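Local structure of 5,10-methylenetetrahydrofolate dehydrogenase (Bombyx mori, 5ZF1) at residues A144-L149 against M176-D181; M12-E17 against L149-I154; V162-S167 against L222-K227; R36-G41 against L79-N84. The protein probably oxidises 5,10-methylenetetrahydrofolate to the 5,10-methenyl form with NADP+ as coenzyme, a step of folate-dependent one-carbon metabolism. All coordinates share one frame; numbering follows the deposited sequence.

Contact 1 (A144-L149 against M176-D181); sequences AVVEML and MMLHSD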
# COMPACT_ATOMS: atom_id res chain seq x y z
N ALA B 144 -12.03 2.00 11.46
CA ALA B 144 -12.63 2.74 12.57
C ALA B 144 -12.18 4.20 12.56
O ALA B 144 -13.00 5.11 12.74
CB ALA B 144 -12.27 2.07 13.90
N VAL B 145 -10.88 4.45 12.39
CA VAL B 145 -10.39 5.82 12.30
C VAL B 145 -11.07 6.57 11.17
O VAL B 145 -11.56 7.69 11.35
CB VAL B 145 -8.86 5.82 12.12
CG1 VAL B 145 -8.38 7.23 11.76
CG2 VAL B 145 -8.23 5.35 13.37
N VAL B 146 -11.12 5.96 9.98
CA VAL B 146 -11.75 6.60 8.84
C VAL B 146 -13.22 6.89 9.13
O VAL B 146 -13.74 7.95 8.77
CB VAL B 146 -11.57 5.72 7.58
CG1 VAL B 146 -12.60 6.08 6.51
CG2 VAL B 146 -10.17 5.87 7.04
N GLU B 147 -13.89 5.96 9.81
CA GLU B 147 -15.30 6.16 10.14
C GLU B 147 -15.50 7.28 11.16
O GLU B 147 -16.49 8.02 11.10
CB GLU B 147 -15.90 4.84 10.64
CG GLU B 147 -17.43 4.78 10.63
CD GLU B 147 -18.05 4.92 9.24
OE1 GLU B 147 -17.43 4.52 8.23
OE2 GLU B 147 -19.19 5.42 9.16
N MET B 148 -14.57 7.42 12.12
CA MET B 148 -14.67 8.53 13.06
C MET B 148 -14.57 9.87 12.34
O MET B 148 -15.32 10.81 12.64
CB MET B 148 -13.60 8.39 14.14
CG MET B 148 -13.75 7.13 14.99
SD MET B 148 -12.51 6.88 16.29
CE MET B 148 -12.20 8.55 16.86
N LEU B 149 -13.68 9.95 11.34
CA LEU B 149 -13.54 11.19 10.58
C LEU B 149 -14.80 11.49 9.78
O LEU B 149 -15.26 12.64 9.75
CB LEU B 149 -12.34 11.11 9.65
CG LEU B 149 -10.98 11.07 10.35
CD1 LEU B 149 -9.91 10.58 9.40
CD2 LEU B 149 -10.65 12.43 10.94
N MET B 176 -3.13 4.83 3.85
CA MET B 176 -3.59 4.47 2.50
C MET B 176 -5.00 4.98 2.25
O MET B 176 -5.29 5.52 1.18
CB MET B 176 -3.51 2.96 2.31
CG MET B 176 -3.75 2.47 0.88
SD MET B 176 -2.50 2.97 -0.35
CE MET B 176 -0.98 2.30 0.31
N MET B 177 -5.88 4.81 3.22
CA MET B 177 -7.27 5.25 3.09
C MET B 177 -7.38 6.76 3.09
O MET B 177 -8.21 7.33 2.37
CB MET B 177 -8.12 4.72 4.24
CG MET B 177 -7.86 3.31 4.63
SD MET B 177 -9.39 2.46 4.77
CE MET B 177 -9.81 2.58 3.06
N LEU B 178 -6.58 7.41 3.92
CA LEU B 178 -6.67 8.85 4.04
C LEU B 178 -6.34 9.54 2.72
O LEU B 178 -6.84 10.64 2.46
CB LEU B 178 -5.72 9.32 5.14
CG LEU B 178 -6.28 9.64 6.52
CD1 LEU B 178 -6.98 8.46 7.14
CD2 LEU B 178 -5.14 10.12 7.38
N HIS B 179 -5.49 8.93 1.90
CA HIS B 179 -5.19 9.49 0.59
C HIS B 179 -5.88 8.72 -0.54
O HIS B 179 -5.48 8.81 -1.69
CB HIS B 179 -3.67 9.62 0.37
CG HIS B 179 -2.91 8.33 0.22
ND1 HIS B 179 -2.94 7.58 -0.94
CD2 HIS B 179 -2.01 7.72 1.03
CE1 HIS B 179 -2.15 6.53 -0.80
NE2 HIS B 179 -1.58 6.59 0.39
N SER B 180 -6.96 8.01 -0.23
CA SER B 180 -7.67 7.33 -1.30
C SER B 180 -8.34 8.36 -2.19
O SER B 180 -8.64 9.47 -1.76
CB SER B 180 -8.67 6.32 -0.74
OG SER B 180 -9.36 6.83 0.39
N ASP B 181 -8.52 8.01 -3.47
CA ASP B 181 -9.29 8.82 -4.40
C ASP B 181 -10.73 8.34 -4.36
O ASP B 181 -11.00 7.17 -4.63
CB ASP B 181 -8.73 8.75 -5.82
CG ASP B 181 -9.50 9.65 -6.79
OD1 ASP B 181 -10.28 10.51 -6.33
OD2 ASP B 181 -9.33 9.50 -8.02
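No flat group takes part where Val146 and Leu149 meet Met177 and Leu178; the one ring at hand, His179, lies away from the junction and has the carbonyl O of Met176 over the centre of one face. The contact itself is wholly apolar. CG2 of Val146 does most of the touching: it approaches CB of Met177 at 3.7 Å, the two side chains crossing at about a right angle. The same methyl lies 4.1 Å from CD1 of Leu178, the leucine and valine side chains running antiparallel to each other here. A chi1 of 160° sets CG1 of Val146 opposite the backbone N and leaves CG2 beside that N, facing both partners. One turn further on, CD1 of Leu149 reaches CD1 of Leu178 at a looser 4.3 Å. Valine and leucine methyls, with the methylene base of the methionine, suit a buried seam because they pack without needing a polar partner. Beneath, Val145 and Leu178 both rest on Ile217 of strand 215-218, which puts helices 140-151 and 171-178 on one face of the parallel sheet. Such a side-by-side pair of helices covering a sheet face is a feature of the Rossmann-type NAD(P)-binding domain.

Contact 2 (M12-E17 against L149-I154); sequences MEIKKE and LKRFNI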
# COMPACT_ATOMS: atom_id res chain seq x y z
N MET B 12 -21.71 2.51 19.41
CA MET B 12 -23.11 2.19 19.71
C MET B 12 -24.03 2.59 18.55
O MET B 12 -24.87 1.79 18.12
CB MET B 12 -23.55 2.87 21.01
CG MET B 12 -24.93 2.42 21.50
SD MET B 12 -25.08 0.62 21.63
CE MET B 12 -23.63 0.23 22.62
N GLU B 13 -23.88 3.82 18.03
CA GLU B 13 -24.68 4.24 16.88
C GLU B 13 -24.51 3.28 15.72
O GLU B 13 -25.48 2.84 15.11
CB GLU B 13 -24.28 5.65 16.44
CG GLU B 13 -24.59 6.77 17.41
CD GLU B 13 -24.18 8.13 16.86
OE1 GLU B 13 -24.44 8.39 15.66
OE2 GLU B 13 -23.59 8.93 17.61
N ILE B 14 -23.25 2.94 15.40
CA ILE B 14 -22.95 2.04 14.30
C ILE B 14 -23.55 0.65 14.54
O ILE B 14 -24.13 0.04 13.63
CB ILE B 14 -21.42 1.99 14.10
CG1 ILE B 14 -20.95 3.26 13.39
CG2 ILE B 14 -20.99 0.77 13.34
CD1 ILE B 14 -19.45 3.45 13.43
N LYS B 15 -23.41 0.13 15.77
CA LYS B 15 -23.94 -1.20 16.07
C LYS B 15 -25.46 -1.23 15.97
O LYS B 15 -26.03 -2.24 15.54
CB LYS B 15 -23.47 -1.65 17.45
CG LYS B 15 -22.04 -2.19 17.45
CD LYS B 15 -21.59 -2.63 18.83
CE LYS B 15 -21.39 -1.44 19.76
NZ LYS B 15 -20.67 -1.86 21.00
N LYS B 16 -26.13 -0.13 16.32
CA LYS B 16 -27.58 -0.07 16.16
C LYS B 16 -27.97 -0.09 14.69
O LYS B 16 -28.93 -0.78 14.31
CB LYS B 16 -28.14 1.18 16.84
CG LYS B 16 -28.00 1.16 18.35
CD LYS B 16 -28.72 2.36 18.97
CE LYS B 16 -28.47 2.45 20.47
NZ LYS B 16 -29.20 3.60 21.07
N GLU B 17 -27.25 0.66 13.84
CA GLU B 17 -27.53 0.62 12.41
C GLU B 17 -27.28 -0.76 11.84
O GLU B 17 -28.09 -1.27 11.07
CB GLU B 17 -26.66 1.66 11.68
CG GLU B 17 -27.00 3.09 12.00
CD GLU B 17 -25.95 4.06 11.46
OE1 GLU B 17 -25.10 3.63 10.65
OE2 GLU B 17 -26.00 5.24 11.86
N LEU B 149 -13.68 9.95 11.34
CA LEU B 149 -13.54 11.19 10.58
C LEU B 149 -14.80 11.49 9.78
O LEU B 149 -15.26 12.64 9.75
CB LEU B 149 -12.34 11.11 9.65
CG LEU B 149 -10.98 11.07 10.35
CD1 LEU B 149 -9.91 10.58 9.40
CD2 LEU B 149 -10.65 12.43 10.94
N LYS B 150 -15.35 10.48 9.11
CA LYS B 150 -16.54 10.70 8.30
C LYS B 150 -17.75 11.03 9.16
O LYS B 150 -18.54 11.91 8.82
CB LYS B 150 -16.83 9.47 7.43
CG LYS B 150 -15.70 9.15 6.46
CD LYS B 150 -16.02 7.96 5.58
CE LYS B 150 -16.70 8.39 4.29
NZ LYS B 150 -18.05 8.99 4.51
N ARG B 151 -17.92 10.33 10.28
CA ARG B 151 -19.13 10.53 11.06
C ARG B 151 -19.12 11.86 11.80
O ARG B 151 -20.18 12.42 12.09
CB ARG B 151 -19.33 9.38 12.04
CG ARG B 151 -19.60 8.07 11.35
CD ARG B 151 -21.07 7.85 11.13
NE ARG B 151 -21.32 6.56 10.50
CZ ARG B 151 -22.41 5.83 10.69
NH1 ARG B 151 -23.36 6.27 11.51
NH2 ARG B 151 -22.56 4.67 10.08
N PHE B 152 -17.94 12.39 12.12
CA PHE B 152 -17.87 13.68 12.78
C PHE B 152 -17.65 14.83 11.82
O PHE B 152 -17.38 15.96 12.25
CB PHE B 152 -16.78 13.64 13.87
CG PHE B 152 -17.17 12.80 15.06
CD1 PHE B 152 -18.06 13.28 16.00
CD2 PHE B 152 -16.66 11.53 15.22
CE1 PHE B 152 -18.42 12.50 17.10
CE2 PHE B 152 -17.01 10.75 16.31
CZ PHE B 152 -17.89 11.24 17.25
N ASN B 153 -17.79 14.57 10.51
CA ASN B 153 -17.75 15.61 9.49
C ASN B 153 -16.41 16.34 9.48
O ASN B 153 -16.35 17.56 9.36
CB ASN B 153 -18.90 16.62 9.68
CG ASN B 153 -19.94 16.52 8.58
OD1 ASN B 153 -20.00 15.53 7.85
ND2 ASN B 153 -20.78 17.55 8.46
N ILE B 154 -15.34 15.58 9.63
CA ILE B 154 -14.00 16.14 9.60
C ILE B 154 -13.57 16.19 8.15
O ILE B 154 -13.60 15.17 7.44
CB ILE B 154 -13.03 15.28 10.43
CG1 ILE B 154 -13.57 15.11 11.86
CG2 ILE B 154 -11.64 15.92 10.39
CD1 ILE B 154 -13.64 16.38 12.65
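Ile14 and Arg151 are the nearest residues along the backbones, 9.9 Å apart by their CA atoms, so long side chains must bridge from the middle of helix 7-26 to the last turn of helix 140-151. That turn ends in a Schellman motif: Ile154 N bonds back to Leu149 O at 2.9 Å and Asn153 N to Lys150 O, with Asn153 taking the positive phi that asparagine tolerates well. Arg151 spans the gap. Its chain is bent at chi2 (-90°) and then runs out straight, bringing the guanidinium end-on to the carboxylate of Glu17, which comes from the opposite direction on an extended chain. NH2 of Arg151 donates to OE1 of Glu17 at 2.8 Å, nearly straight at 162°. NH1 of Arg151 donates in much the same way to OE2 of Glu17 at 2.9 Å. Both oxygens are met on their syn sides, and the two flat groups lie only 16° from coplanar. Over one face of the guanidinium sits Ile14, whose CG1 is 3.9 Å from Arg151 NH2; beyond it the isoleucine packs on Met280 and Met284 of helix 277-298. NE of Arg151 has a second acidic partner in Glu147, one turn earlier on its own helix. A fork of two bonds fixes the rotation of both groups, and the paired N-H groups probably stabilise the ionised form of Glu17, giving a directional ionic tie between the catalytic and NAD(P)-binding domains.

Contact 3 (V162-S167 against L222-K227); sequences VVIGRS and LPKLIK. With SO4 (sulfate ion), chain E.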
# COMPACT_ATOMS: atom_id res chain seq x y z
N VAL B 162 -1.33 14.09 9.03
CA VAL B 162 -0.10 13.42 9.45
C VAL B 162 -0.52 12.13 10.15
O VAL B 162 -1.33 12.17 11.09
CB VAL B 162 0.74 14.31 10.37
CG1 VAL B 162 1.93 13.50 10.98
CG2 VAL B 162 1.23 15.53 9.62
N VAL B 163 0.06 11.00 9.74
CA VAL B 163 -0.15 9.74 10.43
C VAL B 163 1.18 9.40 11.08
O VAL B 163 2.19 9.28 10.37
CB VAL B 163 -0.57 8.62 9.46
CG1 VAL B 163 -0.75 7.31 10.25
CG2 VAL B 163 -1.87 8.99 8.71
N ILE B 164 1.19 9.27 12.41
CA ILE B 164 2.40 8.92 13.15
C ILE B 164 2.34 7.42 13.40
O ILE B 164 1.55 6.96 14.22
CB ILE B 164 2.52 9.71 14.47
CG1 ILE B 164 2.46 11.21 14.20
CG2 ILE B 164 3.87 9.35 15.17
CD1 ILE B 164 2.40 12.07 15.43
N GLY B 165 3.15 6.66 12.67
CA GLY B 165 3.10 5.21 12.75
C GLY B 165 2.90 4.64 11.36
O GLY B 165 2.06 5.10 10.59
N ARG B 166 3.72 3.64 11.02
CA ARG B 166 3.70 2.99 9.71
C ARG B 166 3.43 1.49 9.79
O ARG B 166 3.72 0.76 8.83
CB ARG B 166 5.02 3.25 8.96
CG ARG B 166 6.24 2.68 9.70
CD ARG B 166 7.54 2.97 8.96
NE ARG B 166 8.65 2.53 9.81
CZ ARG B 166 9.94 2.68 9.51
NH1 ARG B 166 10.31 3.24 8.37
NH2 ARG B 166 10.85 2.26 10.37
N SER B 167 2.90 1.01 10.91
CA SER B 167 2.70 -0.43 11.07
C SER B 167 1.82 -0.99 9.95
O SER B 167 0.88 -0.35 9.47
CB SER B 167 2.08 -0.74 12.44
OG SER B 167 0.72 -0.31 12.51
N LEU B 222 5.11 2.91 19.74
CA LEU B 222 6.22 3.52 20.45
C LEU B 222 5.77 4.83 21.08
O LEU B 222 4.92 5.54 20.53
CB LEU B 222 7.38 3.77 19.50
CG LEU B 222 7.99 2.49 18.93
CD1 LEU B 222 8.88 2.78 17.73
CD2 LEU B 222 8.77 1.74 20.00
N PRO B 223 6.31 5.19 22.25
CA PRO B 223 5.83 6.39 22.94
C PRO B 223 6.08 7.66 22.14
O PRO B 223 7.22 8.03 21.87
CB PRO B 223 6.62 6.39 24.26
CG PRO B 223 7.19 5.01 24.38
CD PRO B 223 7.40 4.53 22.98
N LYS B 224 5.00 8.30 21.72
CA LYS B 224 5.05 9.65 21.20
C LYS B 224 4.28 10.55 22.15
O LYS B 224 3.49 10.08 22.98
CB LYS B 224 4.46 9.73 19.78
CG LYS B 224 4.89 10.96 19.01
CD LYS B 224 6.37 10.88 18.65
CE LYS B 224 6.64 9.63 17.81
NZ LYS B 224 7.60 9.87 16.69
N LEU B 225 4.51 11.86 22.04
CA LEU B 225 3.74 12.81 22.83
C LEU B 225 3.36 13.96 21.92
O LEU B 225 4.23 14.67 21.41
CB LEU B 225 4.52 13.29 24.05
CG LEU B 225 3.68 14.14 25.02
CD1 LEU B 225 2.37 13.43 25.35
CD2 LEU B 225 4.46 14.45 26.29
N ILE B 226 2.06 14.13 21.69
CA ILE B 226 1.55 15.32 21.01
C ILE B 226 1.36 16.39 22.08
O ILE B 226 0.52 16.24 22.97
CB ILE B 226 0.23 15.03 20.28
CG1 ILE B 226 0.42 13.89 19.27
CG2 ILE B 226 -0.23 16.28 19.56
CD1 ILE B 226 1.47 14.16 18.24
N LYS B 227 2.13 17.45 21.99
CA LYS B 227 2.02 18.58 22.90
C LYS B 227 1.28 19.73 22.23
O LYS B 227 1.18 19.80 21.00
CB LYS B 227 3.40 19.05 23.36
CG LYS B 227 4.36 17.93 23.70
CD LYS B 227 5.66 18.51 24.24
CE LYS B 227 6.88 18.05 23.45
NZ LYS B 227 6.91 18.58 22.05
S SO4 E . 6.50 3.25 13.88
O1 SO4 E . 5.52 2.55 13.06
O2 SO4 E . 6.13 4.58 14.33
O3 SO4 E . 6.72 2.43 15.06
O4 SO4 E . 7.77 3.37 13.15
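Ile164 meets Lys224 and Ile226 in a small, largely aliphatic contact at the C-terminal ends of the strands of the parallel sheet, where strand 160-164 gives way to a loop and faces another loop that follows the neighbouring strand 215-218. The two branches of Ile164 divide the work. With CG1 anti to the carbonyl carbon (chi1 -56°), its ethyl arm runs out to meet Ile226 tip to tip, CD1 of Ile164 lying 3.6 Å from CD1 of Ile226. The other branch, CG2 of Ile164, touches CE of Lys224 at 3.8 Å. Lys224 is bent at three successive torsions, which brings CE back against the isoleucine; the end methylene of a lysine is apolar enough to lie on a methyl group. Leu206 of helix 203-211 also touches both Ile164 and Lys224. The turn Gly165-Arg166-Ser167 that follows belongs to the glycine-containing loop after a strand of the Rossmann-type fold, where a dinucleotide usually binds. Gly165 has backbone angles at which a side chain would press on the carbonyl O of Ile164. A sulfate, probably from the crystallisation liquor, sits against this turn: Arg166 N donates to its O1 at 2.9 Å, almost straight at 174°. Arg199 NE and Thr220 OG1 add further hydrogen bonds, and CD1 of Leu222 lies 3.5 Å from sulfate O3. An anion held here is consistent with a site for a coenzyme phosphate. The Arg166 chain passes alongside the sulfate, its NE 3.6 Å from O4, while NH1 forms a salt bridge to Asp191 of the second subunit.

Contact 4 (R36-G41 against L79-N84); sequences RCIIVG and LSEIQN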
# COMPACT_ATOMS: atom_id res chain seq x y z
N ARG B 36 -16.08 -17.06 13.34
CA ARG B 36 -15.34 -17.96 14.21
C ARG B 36 -14.06 -17.25 14.62
O ARG B 36 -13.29 -16.81 13.76
CB ARG B 36 -15.03 -19.28 13.51
CG ARG B 36 -16.26 -19.99 12.98
CD ARG B 36 -17.12 -20.55 14.12
NE ARG B 36 -18.32 -21.21 13.61
CZ ARG B 36 -19.54 -20.67 13.62
NH1 ARG B 36 -19.73 -19.45 14.12
NH2 ARG B 36 -20.56 -21.35 13.13
N CYS B 37 -13.83 -17.13 15.92
CA CYS B 37 -12.64 -16.49 16.46
C CYS B 37 -11.75 -17.55 17.09
O CYS B 37 -12.16 -18.20 18.06
CB CYS B 37 -13.01 -15.42 17.49
SG CYS B 37 -14.10 -14.11 16.87
N ILE B 38 -10.54 -17.71 16.56
CA ILE B 38 -9.59 -18.69 17.07
C ILE B 38 -8.72 -18.01 18.12
O ILE B 38 -8.14 -16.94 17.87
CB ILE B 38 -8.73 -19.29 15.95
CG1 ILE B 38 -9.60 -20.10 15.00
CG2 ILE B 38 -7.63 -20.16 16.53
CD1 ILE B 38 -8.86 -20.62 13.79
N ILE B 39 -8.65 -18.62 19.30
CA ILE B 39 -7.90 -18.14 20.45
C ILE B 39 -6.85 -19.18 20.78
O ILE B 39 -7.18 -20.33 21.07
CB ILE B 39 -8.81 -17.91 21.68
CG1 ILE B 39 -9.46 -16.55 21.66
CG2 ILE B 39 -8.00 -18.00 22.95
CD1 ILE B 39 -8.49 -15.44 21.99
N VAL B 40 -5.58 -18.78 20.73
CA VAL B 40 -4.47 -19.68 21.03
C VAL B 40 -3.85 -19.22 22.34
O VAL B 40 -3.21 -18.16 22.40
CB VAL B 40 -3.44 -19.73 19.90
CG1 VAL B 40 -2.18 -20.45 20.36
CG2 VAL B 40 -4.03 -20.41 18.68
N GLY B 41 -4.04 -20.00 23.39
CA GLY B 41 -3.47 -19.69 24.68
C GLY B 41 -4.49 -19.16 25.66
O GLY B 41 -5.70 -19.12 25.40
N LEU B 79 -2.95 -24.06 10.99
CA LEU B 79 -3.30 -23.92 9.59
C LEU B 79 -4.31 -24.97 9.16
O LEU B 79 -5.14 -24.72 8.28
CB LEU B 79 -2.05 -23.98 8.71
CG LEU B 79 -0.97 -22.93 8.96
CD1 LEU B 79 0.19 -23.12 7.99
CD2 LEU B 79 -1.52 -21.52 8.87
N SER B 80 -4.25 -26.17 9.76
CA SER B 80 -5.22 -27.20 9.43
C SER B 80 -6.63 -26.81 9.86
O SER B 80 -7.60 -27.06 9.14
CB SER B 80 -4.83 -28.53 10.07
OG SER B 80 -5.84 -29.50 9.87
N GLU B 81 -6.76 -26.19 11.03
CA GLU B 81 -8.08 -25.77 11.49
C GLU B 81 -8.60 -24.60 10.66
O GLU B 81 -9.81 -24.51 10.40
CB GLU B 81 -8.03 -25.40 12.97
CG GLU B 81 -9.33 -24.80 13.51
CD GLU B 81 -10.41 -25.83 13.78
OE1 GLU B 81 -10.72 -26.64 12.88
OE2 GLU B 81 -10.96 -25.83 14.90
N ILE B 82 -7.72 -23.70 10.24
CA ILE B 82 -8.15 -22.59 9.40
C ILE B 82 -8.65 -23.11 8.06
O ILE B 82 -9.71 -22.68 7.57
CB ILE B 82 -7.01 -21.57 9.23
CG1 ILE B 82 -6.86 -20.75 10.51
CG2 ILE B 82 -7.24 -20.67 8.02
CD1 ILE B 82 -5.47 -20.18 10.73
N GLN B 83 -7.92 -24.05 7.46
CA GLN B 83 -8.34 -24.57 6.16
C GLN B 83 -9.68 -25.30 6.25
O GLN B 83 -10.48 -25.25 5.31
CB GLN B 83 -7.27 -25.49 5.56
CG GLN B 83 -7.53 -25.91 4.11
CD GLN B 83 -7.59 -24.72 3.13
OE1 GLN B 83 -7.15 -23.61 3.43
NE2 GLN B 83 -8.14 -24.97 1.95
N ASN B 84 -9.95 -25.96 7.38
CA ASN B 84 -11.27 -26.56 7.60
C ASN B 84 -12.35 -25.49 7.66
O ASN B 84 -13.43 -25.65 7.08
CB ASN B 84 -11.27 -27.38 8.88
CG ASN B 84 -10.58 -28.73 8.71
OD1 ASN B 84 -9.74 -28.90 7.82
ND2 ASN B 84 -10.93 -29.68 9.56
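Strand 34-40 meets helix 75-87 through Ile38, which packs on Ile82 and Glu81, and its neighbours in the strand make no contact with residues 79-84. Arg36 leads in, its backbone bonded to Gly93 and Leu95 and its side chain touching Leu65, Ile67 and Leu85. Cys37 makes its backbone bonds on the other flank, to Leu65 and Ile67, so the strand is the central one of a three-stranded parallel sheet. Ile38 then points at the helix. Its CG1 is anti to the carbonyl carbon (chi1 -65°) and carries CD1 out to 3.8 Å from CG1 of Ile82, the two side chains meeting at a slant. CD1 of Ile38 also approaches CG of Glu81, at 4.2 Å, against the aliphatic part of that residue. The helix links strand 63-69 to strand 93-96 and so passes over the central strand, a beta-alpha-beta crossover within the catalytic domain. Beta-branching suits Ile38 to a strand, and its side chain is long enough to reach the helix; Ile82 suits its place by its apolar bulk. Ile82 packs further on Val109 and Ala112 of helix 106-112, while the carboxylate of Glu81 turns to a salt bridge with Arg69. Ile39 lies on the opposite face of the sheet, near Asn68 and Gln97. Val40 touches Ile73 and Pro101. Gly41 ends the run with a positive phi, 105°, where a side chain would press on the carbonyl O of Val40; its own O accepts a hydrogen bond from His47 NE2.

From the N terminus, residues 12-17 open contact 2, which closes only at 149-154, across more than 130 residues. Contact 4 opens and closes within that span, joining central strand to crossover helix in the catalytic domain, its centre about 32 Å from that of contact 2. Contact 1 starts at 144-149, before contact 2 closes, and ends at 176-181, so the two cross; they share Leu149, and Glu147 CG lies 3.7 Å from Ile14 CD1. Contact 3, from 162-167 to 222-227, crosses contact 1 in turn, and Leu178 touches Val163. Contacts 1 and 3 thus bind elements of the NAD(P)-binding domain, whereas contact 2 joins the two domains.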